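Local coordinates for protein TRAP dicarboxylate transporter-DctP subunit (Desulfovibrio desulfuricans subsp. desulfuricans, PDB 4NHB) that binds sn-glycerol-3-phosphate and probably delivers it, as the periplasmic solute-binding component, to a TRAP-type membrane transporter, at residues Gly51-Glu56 against Ala262-Asp267; Pro101-Leu106 against Glu132-Lys137; Met110-Asp113 against His117-Arg120; Met192-Val197 against Val217-Tyr222. All blocks are in the same frame, centred on the assembly; numbering follows the deposited sequence.

Interaction 1. Residues Gly51-Glu56 against Ala262-Asp267; sequences GKYLKE and AKRSAD
Tyr53 and Ser265 mark the closest backbone approach of two roughly antiparallel helices, whose local axes pass 9.1 Å apart with their directions 146° apart. Tyr53 and Arg264 carry most of the contact. The guanidinium of Arg264 lies over one face of the Tyr53 ring, off-centre, in a cation-pi contact. Its CZ is 4.4 Å from the ring centroid, and NH2 comes to 3.4 Å from Tyr53 CE1. The two planes are 46° apart, so this is a tilted contact and not a flat stack. The Arg264 chain is bent at chi2 and chi3, which folds the guanidinium back over the ring. CB of the same arginine touches the same face nearer its CD2-CE2 edge, 3.5 Å from Tyr53 CE2. Glu56 adds a long salt bridge, with OE1 3.7 Å from Arg264 NH2. A water lies close to Arg264 NE, at a distance too short to be taken at face value, and gives a weak bond to Tyr53 OH at 2.9 Å. The tyrosine hydroxyl has a further partner in Asp268. Ser265 packs its backbone N against the ring, while its OG bonds to the carbonyl of Gly46. Leu54 covers the deeper side on Trp257, Ile258 and Ala261. The contact is helix-helix packing in the periplasmic binding protein fold of the TRAP family, joining helix 42-57 to the long helix 252-286.

Interaction 2. Residues Pro101-Leu106 against Glu132-Lys137; sequences PAMAML and EGFTEK
Met103 places its terminal methyl over the face of the Phe134 ring. CE lies 3.7 Å from the ring centroid and only 5° off the ring normal, so the CH-pi contact is nearly central. All six ring carbons are at similar distances from this methyl; the nearest is Phe134 CD1, 3.8 Å from Met103 CE. The sulfur stands farther out and oblique, with SD 4.5 Å from the centroid, which makes this a Met-aromatic contact led by the methyl. Two bends in the methionine, at chi2 (-57°) and chi3 (-103°), bring CE round onto the ring. Met103 CG also reaches the rim, 3.9 Å from Phe134 CD1. A second, looser contact lies at the surface. The extended chain of Lys137 brings NZ to 4.0 Å from Pro101 CD, and the same NZ makes a weak hydrogen bond to His100.

The backbones hold these groups in place. In 101-106, successive bonds from Ala104 N, Met105 N and Leu106 N each go three residues back, so the loop is tightly coiled. On the other side Gly133 is the N-cap residue of helix 134-138. Its positive phi turns the chain into the helix just before Phe134.

Further out, Met103 packs on Ile130 and Asn131 from helix 125-131 and on Thr142, while Phe134 meets Leu140 and Thr142 of strand 140-142. Pro101 leans on Thr316 of helix 311-316. The contact thus joins the loop after strand 89-92 to the start of helix 134-138, beside strand 140-142.

Interaction 3. Residues Met110-Asp113 against His117-Arg120; sequences MLFD and HARR
Phe112 and His117 form a T-shaped (edge-to-face) aromatic pair, with ring centroids 5.1 Å apart and planes at 87°. The pair ties the loop leading into helix 115-122 back onto its first turns, in the solute-binding fold of this TRAP protein. Phe112 supplies the edge. Its CD1 sits over the centre of the imidazole face and is 3.8 Å from His117 CD2. The first torsion of His117 is trans, which extends the ring alongside the loop backbone, where ND1 can receive a bond.

The phenyl ring has packing on both faces. Ala118 covers one, with CB 3.5 Å from Phe112 CG and CA in a CH-pi contact with the ring. Leu111 CG lies over the opposite face. Ala121 and Met122 of the same helix, with Ala327 of helix 320-329, add to the buried surroundings.

The imidazole is held through both nitrogens. NE2 bonds to the carbonyl of Ala327, which ties this turn to helix 320-329. That bond would make NE2 the protonated nitrogen, consistent with ND1 acting as acceptor. The carboxylate of Asp113 lies near the same ring but has its salt bridge with Arg331, the last residue of the model. Across the turn, Asp113 N donates to His117 ND1 at 3.2 Å. The N-H...N angle is 159°, and the donor is tilted 26° out of the imidazole plane.

Interaction 4. Residues Met192-Val197 against Val217-Tyr222; sequences MPFAEV and VSLKMY
Phe194 and Val197 both reach Leu219 through side chains set anti to the backbone N. In Phe194 this holds for CG (chi1 -173°), which carries the ring end across to the leucine. In Val197 it holds for CG1 (chi1 165°), the branch that makes the contacts. The loop after strand 188-191 here meets the end of helix 213-218, which finishes in a Schellman motif at Lys220. The contact lies behind Phe194, a residue of the ligand pocket, in the periplasmic binding protein fold. Leu219 comes just before the positive-phi residue and points its two methyls at the facing loop.

The Phe194 ring approaches from the opposite direction and meets both methyls with its far end. Its CZ is 3.8 Å from Leu219 CD1, and the approach is oblique to the ring. Phe194 touches the bound sn-glycerol-3-phosphate and makes a cation-pi contact with Lys37, which binds the same ligand. Leu219 thus packs against a residue that lines the site. Val197 packs in turn on Arg171, another ligand-binding residue, whose guanidinium bonds to the carbonyl of Met192.

Met221 completes the apolar patch beside Leu219. Its chain runs extended beyond CG and crosses Val197 at about a right angle. Val197 CG1 meets both neighbouring methyls, 3.9 Å from Leu219 CD2 and 4.0 Å from Met221 CE.

Overall arrangement
Interactions 2 and 3 are nested along the chain, and both lie inside the loop closed by interaction 1. So does interaction 4, which follows them in sequence. Interactions 1 and 3 are joined by a salt bridge, Arg119 NH1 to Asp267 OD1 at 2.8 Å. Interactions 2 and 3 touch by packing, Leu106 O to Phe112 CE2 at 4.3 Å. Interaction 4 stands apart, on the opposite side of the chain's centre from 2 and 3, with nearest atoms about 16 Å and 19 Å away. It alone touches the sn-glycerol-3-phosphate, through Phe194. The side chains of Met103 and Phe112 stay about 9 Å and 12 Å from the ligand.

Interaction 1. Residues Gly51-Glu56 against Ala262-Asp267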
loop_
_atom_site.group_PDB
_atom_site.type_symbol
_atom_site.label_atom_id
_atom_site.label_comp_id
_atom_site.label_asym_id
_atom_site.label_seq_id
_atom_site.Cartn_x
_atom_site.Cartn_y
_atom_site.Cartn_z
ATOM N N GLY A 51 -9.741 -14.936 -2.582
ATOM C CA GLY A 51 -9.659 -16.350 -2.887
ATOM C C GLY A 51 -10.961 -17.034 -2.517
ATOM O O GLY A 51 -11.527 -17.810 -3.313
ATOM N N LYS A 52 -11.435 -16.730 -1.312
ATOM C CA LYS A 52 -12.696 -17.272 -0.816
ATOM C C LYS A 52 -13.878 -16.921 -1.717
ATOM O O LYS A 52 -14.683 -17.780 -2.071
ATOM C CB LYS A 52 -12.968 -16.768 0.602
ATOM C CG LYS A 52 -14.218 -17.384 1.270
ATOM C CD LYS A 52 -14.479 -16.729 2.601
ATOM C CE LYS A 52 -15.155 -15.349 2.430
ATOM N NZ LYS A 52 -15.361 -14.620 3.732
ATOM N N TYR A 53 -13.983 -15.651 -2.070
ATOM C CA TYR A 53 -15.048 -15.175 -2.933
ATOM C C TYR A 53 -14.979 -15.794 -4.345
ATOM O O TYR A 53 -16.001 -16.166 -4.931
ATOM C CB TYR A 53 -14.976 -13.659 -3.017
ATOM C CG TYR A 53 -15.419 -12.908 -1.777
ATOM C CD1 TYR A 53 -16.490 -13.342 -1.016
ATOM C CD2 TYR A 53 -14.790 -11.718 -1.392
ATOM C CE1 TYR A 53 -16.904 -12.646 0.105
ATOM C CE2 TYR A 53 -15.198 -11.015 -0.284
ATOM C CZ TYR A 53 -16.266 -11.469 0.471
ATOM O OH TYR A 53 -16.676 -10.771 1.595
ATOM N N LEU A 54 -13.784 -15.922 -4.897
ATOM C CA LEU A 54 -13.650 -16.409 -6.272
ATOM C C LEU A 54 -14.014 -17.879 -6.413
ATOM O O LEU A 54 -14.539 -18.317 -7.454
ATOM C CB LEU A 54 -12.223 -16.222 -6.766
ATOM C CG LEU A 54 -12.016 -16.768 -8.176
ATOM C CD1 LEU A 54 -13.020 -16.091 -9.121
ATOM C CD2 LEU A 54 -10.545 -16.594 -8.623
ATOM N N LYS A 55 -13.693 -18.647 -5.381
ATOM C CA LYS A 55 -14.060 -20.044 -5.334
ATOM C C LYS A 55 -15.567 -20.159 -5.285
ATOM O O LYS A 55 -16.160 -20.942 -6.018
ATOM C CB LYS A 55 -13.497 -20.682 -4.082
ATOM C CG LYS A 55 -13.293 -22.155 -4.197
ATOM C CD LYS A 55 -13.280 -22.839 -2.842
ATOM C CE LYS A 55 -12.324 -24.025 -2.844
ATOM N NZ LYS A 55 -12.411 -24.851 -4.096
ATOM N N GLU A 56 -16.157 -19.373 -4.383
ATOM C CA GLU A 56 -17.606 -19.207 -4.240
ATOM C C GLU A 56 -18.238 -18.956 -5.614
ATOM O O GLU A 56 -18.955 -19.803 -6.126
ATOM C CB GLU A 56 -17.898 -18.017 -3.297
ATOM C CG GLU A 56 -18.900 -18.235 -2.140
ATOM C CD GLU A 56 -19.012 -16.993 -1.207
ATOM O OE1 GLU A 56 -19.547 -15.939 -1.620
ATOM O OE2 GLU A 56 -18.554 -17.060 -0.057
ATOM N N ALA A 262 -12.563 -9.443 -6.589
ATOM C CA ALA A 262 -11.632 -8.339 -6.253
ATOM C C ALA A 262 -12.383 -7.165 -5.649
ATOM O O ALA A 262 -11.911 -6.549 -4.686
ATOM C CB ALA A 262 -10.845 -7.889 -7.454
ATOM N N LYS A 263 -13.570 -6.869 -6.171
ATOM C CA LYS A 263 -14.321 -5.729 -5.679
ATOM C C LYS A 263 -14.803 -6.011 -4.261
ATOM O O LYS A 263 -14.662 -5.178 -3.360
ATOM C CB LYS A 263 -15.505 -5.410 -6.592
ATOM C CG LYS A 263 -16.420 -4.266 -6.106
ATOM C CD LYS A 263 -15.631 -3.025 -5.586
ATOM C CE LYS A 263 -16.376 -1.684 -5.818
ATOM N NZ LYS A 263 -16.881 -1.009 -4.572
ATOM N N ARG A 264 -15.378 -7.182 -4.056
ATOM C CA ARG A 264 -15.890 -7.540 -2.730
ATOM C C ARG A 264 -14.777 -7.547 -1.660
ATOM O O ARG A 264 -14.960 -7.046 -0.551
ATOM C CB ARG A 264 -16.605 -8.901 -2.754
ATOM C CG ARG A 264 -17.712 -9.047 -3.792
ATOM C CD ARG A 264 -19.129 -9.115 -3.176
ATOM N NE ARG A 264 -19.334 -10.156 -2.155
ATOM C CZ ARG A 264 -19.780 -11.400 -2.384
ATOM N NH1 ARG A 264 -20.044 -11.820 -3.612
ATOM N NH2 ARG A 264 -19.928 -12.250 -1.367
ATOM N N SER A 265 -13.640 -8.148 -2.002
ATOM C CA SER A 265 -12.500 -8.197 -1.131
ATOM C C SER A 265 -12.000 -6.779 -0.781
ATOM O O SER A 265 -11.779 -6.467 0.379
ATOM C CB SER A 265 -11.379 -9.001 -1.780
ATOM O OG SER A 265 -10.268 -8.867 -0.958
ATOM N N ALA A 266 -11.854 -5.908 -1.779
ATOM C CA ALA A 266 -11.439 -4.533 -1.518
ATOM C C ALA A 266 -12.427 -3.846 -0.595
ATOM O O ALA A 266 -12.055 -3.142 0.368
ATOM C CB ALA A 266 -11.354 -3.779 -2.823
ATOM N N ASP A 267 -13.700 -4.029 -0.888
ATOM C CA ASP A 267 -14.772 -3.426 -0.071
ATOM C C ASP A 267 -14.672 -3.852 1.420
ATOM O O ASP A 267 -14.857 -3.029 2.333
ATOM C CB ASP A 267 -16.154 -3.744 -0.690
ATOM C CG ASP A 267 -16.474 -2.848 -1.909
ATOM O OD1 ASP A 267 -15.647 -1.986 -2.297
ATOM O OD2 ASP A 267 -17.549 -2.994 -2.513
HETATM O O HOH W 1 -19.093 -9.858 0.366
#

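Interaction 2. Residues Pro101-Leu106 against Glu132-Lys137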
loop_
_atom_site.group_PDB
_atom_site.type_symbol
_atom_site.label_atom_id
_atom_site.label_comp_id
_atom_site.label_asym_id
_atom_site.label_seq_id
_atom_site.Cartn_x
_atom_site.Cartn_y
_atom_site.Cartn_z
ATOM N N PRO A 101 4.858 5.701 -13.827
ATOM C CA PRO A 101 4.982 6.733 -12.794
ATOM C C PRO A 101 3.671 7.149 -12.129
ATOM O O PRO A 101 3.712 7.460 -10.946
ATOM C CB PRO A 101 5.634 7.888 -13.553
ATOM C CG PRO A 101 6.545 7.170 -14.536
ATOM C CD PRO A 101 5.830 5.899 -14.921
ATOM N N ALA A 102 2.553 7.149 -12.840
ATOM C CA ALA A 102 1.329 7.667 -12.275
ATOM C C ALA A 102 0.889 6.809 -11.075
ATOM O O ALA A 102 0.237 7.324 -10.148
ATOM C CB ALA A 102 0.213 7.727 -13.315
ATOM N N MET A 103 1.267 5.529 -11.078
ATOM C CA MET A 103 0.902 4.628 -9.957
ATOM C C MET A 103 1.362 5.189 -8.628
ATOM O O MET A 103 0.726 4.950 -7.587
ATOM C CB MET A 103 1.466 3.235 -10.169
ATOM C CG MET A 103 0.999 2.546 -11.419
ATOM S SD MET A 103 -0.782 2.398 -11.506
ATOM C CE MET A 103 -1.084 0.690 -11.096
ATOM N N ALA A 104 2.476 5.927 -8.643
ATOM C CA ALA A 104 2.962 6.579 -7.420
ATOM C C ALA A 104 1.890 7.454 -6.808
ATOM O O ALA A 104 1.809 7.579 -5.600
ATOM C CB ALA A 104 4.201 7.414 -7.699
ATOM N N MET A 105 1.070 8.069 -7.648
ATOM C CA MET A 105 0.060 9.002 -7.162
ATOM C C MET A 105 -1.095 8.365 -6.367
ATOM O O MET A 105 -1.854 9.095 -5.743
ATOM C CB MET A 105 -0.466 9.850 -8.316
ATOM C CG MET A 105 0.641 10.695 -8.955
ATOM S SD MET A 105 0.050 11.996 -10.073
ATOM C CE MET A 105 -0.356 13.249 -8.910
ATOM N N LEU A 106 -1.185 7.033 -6.372
ATOM C CA LEU A 106 -2.086 6.305 -5.472
ATOM C C LEU A 106 -1.791 6.692 -4.018
ATOM O O LEU A 106 -2.686 6.678 -3.177
ATOM C CB LEU A 106 -1.967 4.786 -5.664
ATOM C CG LEU A 106 -2.534 4.219 -6.998
ATOM C CD1 LEU A 106 -2.101 2.765 -7.318
ATOM C CD2 LEU A 106 -4.025 4.280 -7.017
ATOM N N GLU A 132 -4.908 4.508 -16.424
ATOM C CA GLU A 132 -4.885 4.595 -17.882
ATOM C C GLU A 132 -3.502 4.320 -18.425
ATOM O O GLU A 132 -2.557 5.025 -18.096
ATOM C CB GLU A 132 -5.316 5.989 -18.367
ATOM C CG GLU A 132 -6.695 6.018 -18.934
ATOM C CD GLU A 132 -6.845 5.048 -20.071
ATOM O OE1 GLU A 132 -5.850 4.849 -20.810
ATOM O OE2 GLU A 132 -7.946 4.474 -20.210
ATOM N N GLY A 133 -3.388 3.333 -19.299
ATOM C CA GLY A 133 -2.107 3.061 -19.926
ATOM C C GLY A 133 -1.215 2.103 -19.146
ATOM O O GLY A 133 -0.229 1.616 -19.672
ATOM N N PHE A 134 -1.551 1.814 -17.891
ATOM C CA PHE A 134 -0.698 0.959 -17.063
ATOM C C PHE A 134 -0.522 -0.437 -17.659
ATOM O O PHE A 134 0.582 -0.983 -17.714
ATOM C CB PHE A 134 -1.285 0.825 -15.656
ATOM C CG PHE A 134 -0.623 -0.221 -14.835
ATOM C CD1 PHE A 134 0.655 -0.038 -14.385
ATOM C CD2 PHE A 134 -1.288 -1.372 -14.488
ATOM C CE1 PHE A 134 1.277 -1.008 -13.641
ATOM C CE2 PHE A 134 -0.674 -2.343 -13.719
ATOM C CZ PHE A 134 0.587 -2.158 -13.296
ATOM N N THR A 135 -1.616 -1.022 -18.088
ATOM C CA THR A 135 -1.597 -2.413 -18.528
ATOM C C THR A 135 -0.760 -2.582 -19.791
ATOM O O THR A 135 -0.109 -3.600 -19.985
ATOM C CB THR A 135 -2.998 -2.934 -18.840
ATOM O OG1 THR A 135 -3.797 -2.938 -17.660
ATOM C CG2 THR A 135 -2.919 -4.345 -19.386
ATOM N N GLU A 136 -0.812 -1.580 -20.658
ATOM C CA GLU A 136 -0.020 -1.569 -21.878
ATOM C C GLU A 136 1.460 -1.585 -21.558
ATOM O O GLU A 136 2.238 -2.224 -22.253
ATOM C CB GLU A 136 -0.349 -0.320 -22.704
ATOM C CG GLU A 136 -1.724 -0.371 -23.353
ATOM C CD GLU A 136 -2.797 0.403 -22.581
ATOM O OE1 GLU A 136 -2.899 0.289 -21.316
ATOM O OE2 GLU A 136 -3.520 1.151 -23.268
ATOM N N LYS A 137 1.843 -0.861 -20.507
ATOM C CA LYS A 137 3.240 -0.795 -20.082
ATOM C C LYS A 137 3.719 -2.027 -19.293
ATOM O O LYS A 137 4.919 -2.355 -19.284
ATOM C CB LYS A 137 3.462 0.433 -19.205
ATOM C CG LYS A 137 3.339 1.772 -19.905
ATOM C CD LYS A 137 4.064 2.829 -19.092
ATOM C CE LYS A 137 3.493 4.218 -19.322
ATOM N NZ LYS A 137 4.283 5.250 -18.584
#

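Interaction 3. Residues Met110-Asp113 against His117-Arg120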
loop_
_atom_site.group_PDB
_atom_site.type_symbol
_atom_site.label_atom_id
_atom_site.label_comp_id
_atom_site.label_asym_id
_atom_site.label_seq_id
_atom_site.Cartn_x
_atom_site.Cartn_y
_atom_site.Cartn_z
ATOM N N MET A 110 -0.450 13.900 1.547
ATOM C CA MET A 110 -1.336 15.021 1.873
ATOM C C MET A 110 -2.504 15.176 0.918
ATOM O O MET A 110 -3.012 16.282 0.744
ATOM C CB MET A 110 -0.544 16.335 1.829
ATOM C CG MET A 110 0.713 16.318 2.630
ATOM S SD MET A 110 0.358 15.844 4.318
ATOM C CE MET A 110 -1.163 16.738 4.661
ATOM N N LEU A 111 -2.921 14.112 0.260
ATOM C CA LEU A 111 -3.957 14.300 -0.761
ATOM C C LEU A 111 -5.379 14.069 -0.232
ATOM O O LEU A 111 -6.316 14.781 -0.624
ATOM C CB LEU A 111 -3.690 13.419 -1.960
ATOM C CG LEU A 111 -4.737 13.609 -3.069
ATOM C CD1 LEU A 111 -4.757 15.040 -3.628
ATOM C CD2 LEU A 111 -4.519 12.605 -4.173
ATOM N N PHE A 112 -5.540 13.073 0.643
ATOM C CA PHE A 112 -6.856 12.696 1.154
ATOM C C PHE A 112 -7.093 13.104 2.592
ATOM O O PHE A 112 -6.241 12.934 3.437
ATOM C CB PHE A 112 -7.059 11.181 1.014
ATOM C CG PHE A 112 -6.907 10.701 -0.397
ATOM C CD1 PHE A 112 -7.778 11.166 -1.393
ATOM C CD2 PHE A 112 -5.878 9.845 -0.748
ATOM C CE1 PHE A 112 -7.647 10.762 -2.711
ATOM C CE2 PHE A 112 -5.740 9.426 -2.073
ATOM C CZ PHE A 112 -6.631 9.894 -3.055
ATOM N N ASP A 113 -8.312 13.539 2.874
ATOM C CA ASP A 113 -8.655 14.137 4.147
ATOM C C ASP A 113 -8.860 13.003 5.179
ATOM O O ASP A 113 -8.602 13.174 6.372
ATOM C CB ASP A 113 -9.946 14.941 4.017
ATOM C CG ASP A 113 -9.787 16.225 3.217
ATOM O OD1 ASP A 113 -8.673 16.747 3.121
ATOM O OD2 ASP A 113 -10.805 16.727 2.706
ATOM N N HIS A 117 -12.747 9.859 1.861
ATOM C CA HIS A 117 -12.323 10.663 0.732
ATOM C C HIS A 117 -11.531 9.756 -0.218
ATOM O O HIS A 117 -11.814 9.702 -1.417
ATOM C CB HIS A 117 -11.474 11.876 1.208
ATOM C CG HIS A 117 -10.996 12.766 0.100
ATOM N ND1 HIS A 117 -10.183 13.853 0.306
ATOM C CD2 HIS A 117 -11.225 12.720 -1.237
ATOM C CE1 HIS A 117 -9.929 14.441 -0.850
ATOM N NE2 HIS A 117 -10.549 13.769 -1.802
ATOM N N ALA A 118 -10.527 9.060 0.312
ATOM C CA ALA A 118 -9.662 8.250 -0.523
ATOM C C ALA A 118 -10.477 7.176 -1.215
ATOM O O ALA A 118 -10.218 6.844 -2.353
ATOM C CB ALA A 118 -8.539 7.626 0.297
ATOM N N ARG A 119 -11.460 6.602 -0.532
ATOM C CA ARG A 119 -12.258 5.543 -1.171
ATOM C C ARG A 119 -13.117 6.063 -2.327
ATOM O O ARG A 119 -13.240 5.382 -3.336
ATOM C CB ARG A 119 -13.152 4.815 -0.142
ATOM C CG ARG A 119 -13.894 3.617 -0.744
ATOM C CD ARG A 119 -14.928 3.040 0.191
ATOM N NE ARG A 119 -15.351 1.727 -0.285
ATOM C CZ ARG A 119 -16.004 0.820 0.448
ATOM N NH1 ARG A 119 -16.324 -0.336 -0.093
ATOM N NH2 ARG A 119 -16.356 1.064 1.691
ATOM N N ARG A 120 -13.764 7.224 -2.160
ATOM C CA ARG A 120 -14.447 7.858 -3.270
ATOM C C ARG A 120 -13.513 8.019 -4.466
ATOM O O ARG A 120 -13.871 7.678 -5.583
ATOM C CB ARG A 120 -15.036 9.209 -2.877
ATOM C CG ARG A 120 -16.158 9.106 -1.868
ATOM C CD ARG A 120 -16.910 10.424 -1.687
ATOM N NE ARG A 120 -16.126 11.530 -1.114
ATOM C CZ ARG A 120 -15.912 11.728 0.186
ATOM N NH1 ARG A 120 -16.393 10.887 1.092
ATOM N NH2 ARG A 120 -15.213 12.769 0.585
#

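Interaction 4. Residues Met192-Val197 against Val217-Tyr222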
loop_
_atom_site.group_PDB
_atom_site.type_symbol
_atom_site.label_atom_id
_atom_site.label_comp_id
_atom_site.label_asym_id
_atom_site.label_seq_id
_atom_site.Cartn_x
_atom_site.Cartn_y
_atom_site.Cartn_z
ATOM N N MET A 192 15.050 0.321 2.319
ATOM C CA MET A 192 15.103 -1.126 2.339
ATOM C C MET A 192 13.704 -1.736 2.146
ATOM O O MET A 192 12.696 -1.172 2.604
ATOM C CB MET A 192 15.693 -1.602 3.651
ATOM C CG MET A 192 14.830 -1.333 4.845
ATOM S SD MET A 192 15.680 -1.768 6.378
ATOM C CE MET A 192 16.777 -0.390 6.633
ATOM N N PRO A 193 13.624 -2.881 1.439
ATOM C CA PRO A 193 12.329 -3.559 1.356
ATOM C C PRO A 193 11.705 -3.861 2.719
ATOM O O PRO A 193 12.386 -4.047 3.734
ATOM C CB PRO A 193 12.655 -4.879 0.633
ATOM C CG PRO A 193 13.881 -4.592 -0.126
ATOM C CD PRO A 193 14.642 -3.518 0.589
ATOM N N PHE A 194 10.383 -3.961 2.721
ATOM C CA PHE A 194 9.667 -4.252 3.948
ATOM C C PHE A 194 10.152 -5.533 4.665
ATOM O O PHE A 194 10.253 -5.587 5.899
ATOM C CB PHE A 194 8.187 -4.392 3.630
ATOM C CG PHE A 194 7.348 -4.516 4.850
ATOM C CD1 PHE A 194 7.182 -3.414 5.677
ATOM C CD2 PHE A 194 6.762 -5.729 5.194
ATOM C CE1 PHE A 194 6.422 -3.515 6.839
ATOM C CE2 PHE A 194 6.011 -5.840 6.360
ATOM C CZ PHE A 194 5.835 -4.742 7.167
ATOM N N ALA A 195 10.426 -6.564 3.874
ATOM C CA ALA A 195 10.873 -7.844 4.390
ATOM C C ALA A 195 12.110 -7.711 5.296
ATOM O O ALA A 195 12.301 -8.521 6.197
ATOM C CB ALA A 195 11.159 -8.794 3.247
ATOM N N GLU A 196 12.923 -6.674 5.086
ATOM C CA GLU A 196 14.181 -6.518 5.834
ATOM C C GLU A 196 13.970 -5.708 7.136
ATOM O O GLU A 196 14.912 -5.492 7.934
ATOM C CB GLU A 196 15.250 -5.863 4.930
ATOM C CG GLU A 196 15.782 -6.786 3.808
ATOM C CD GLU A 196 16.734 -6.079 2.832
ATOM O OE1 GLU A 196 17.324 -5.049 3.222
ATOM O OE2 GLU A 196 16.894 -6.549 1.675
ATOM N N VAL A 197 12.743 -5.229 7.323
ATOM C CA VAL A 197 12.473 -4.282 8.400
ATOM C C VAL A 197 12.660 -4.929 9.769
ATOM O O VAL A 197 13.249 -4.316 10.671
ATOM C CB VAL A 197 11.079 -3.656 8.296
ATOM C CG1 VAL A 197 10.673 -2.965 9.617
ATOM C CG2 VAL A 197 11.042 -2.615 7.148
ATOM N N VAL A 217 1.953 -2.762 14.493
ATOM C CA VAL A 217 1.520 -3.747 15.470
ATOM C C VAL A 217 1.888 -5.167 15.050
ATOM O O VAL A 217 2.345 -5.965 15.857
ATOM C CB VAL A 217 -0.001 -3.647 15.722
ATOM C CG1 VAL A 217 -0.550 -4.950 16.338
ATOM C CG2 VAL A 217 -0.267 -2.436 16.600
ATOM N N SER A 218 1.696 -5.466 13.774
ATOM C CA SER A 218 2.003 -6.774 13.258
ATOM C C SER A 218 3.447 -7.165 13.500
ATOM O O SER A 218 3.709 -8.314 13.886
ATOM C CB SER A 218 1.666 -6.873 11.771
ATOM O OG SER A 218 2.051 -8.133 11.319
ATOM N N LEU A 219 4.381 -6.237 13.294
ATOM C CA LEU A 219 5.792 -6.545 13.521
ATOM C C LEU A 219 6.247 -6.244 14.945
ATOM O O LEU A 219 7.427 -6.387 15.284
ATOM C CB LEU A 219 6.672 -5.796 12.516
ATOM C CG LEU A 219 6.854 -6.438 11.118
ATOM C CD1 LEU A 219 5.505 -6.644 10.389
ATOM C CD2 LEU A 219 7.784 -5.564 10.286
ATOM N N LYS A 220 5.294 -5.845 15.773
ATOM C CA LYS A 220 5.549 -5.476 17.158
ATOM C C LYS A 220 6.709 -4.480 17.253
ATOM O O LYS A 220 7.612 -4.613 18.076
ATOM C CB LYS A 220 5.806 -6.724 18.005
ATOM C CG LYS A 220 4.617 -7.696 18.021
ATOM C CD LYS A 220 4.858 -8.879 18.943
ATOM C CE LYS A 220 3.738 -9.905 18.834
ATOM N NZ LYS A 220 3.618 -10.495 17.463
ATOM N N MET A 221 6.648 -3.467 16.409
ATOM C CA MET A 221 7.701 -2.464 16.318
ATOM C C MET A 221 7.843 -1.686 17.625
ATOM O O MET A 221 8.949 -1.245 17.980
ATOM C CB MET A 221 7.405 -1.509 15.178
ATOM C CG MET A 221 7.369 -2.166 13.750
ATOM S SD MET A 221 7.428 -0.842 12.512
ATOM C CE MET A 221 7.071 -1.672 10.927
ATOM N N TYR A 222 6.728 -1.543 18.339
ATOM C CA TYR A 222 6.664 -0.701 19.552
ATOM C C TYR A 222 7.483 -1.280 20.708
ATOM O O TYR A 222 7.821 -0.558 21.626
ATOM C CB TYR A 222 5.208 -0.465 19.984
ATOM C CG TYR A 222 4.411 -1.732 20.131
ATOM C CD1 TYR A 222 4.478 -2.472 21.306
ATOM C CD2 TYR A 222 3.593 -2.196 19.102
ATOM C CE1 TYR A 222 3.775 -3.626 21.457
ATOM C CE2 TYR A 222 2.879 -3.357 19.248
ATOM C CZ TYR A 222 2.977 -4.075 20.439
ATOM O OH TYR A 222 2.280 -5.249 20.626
#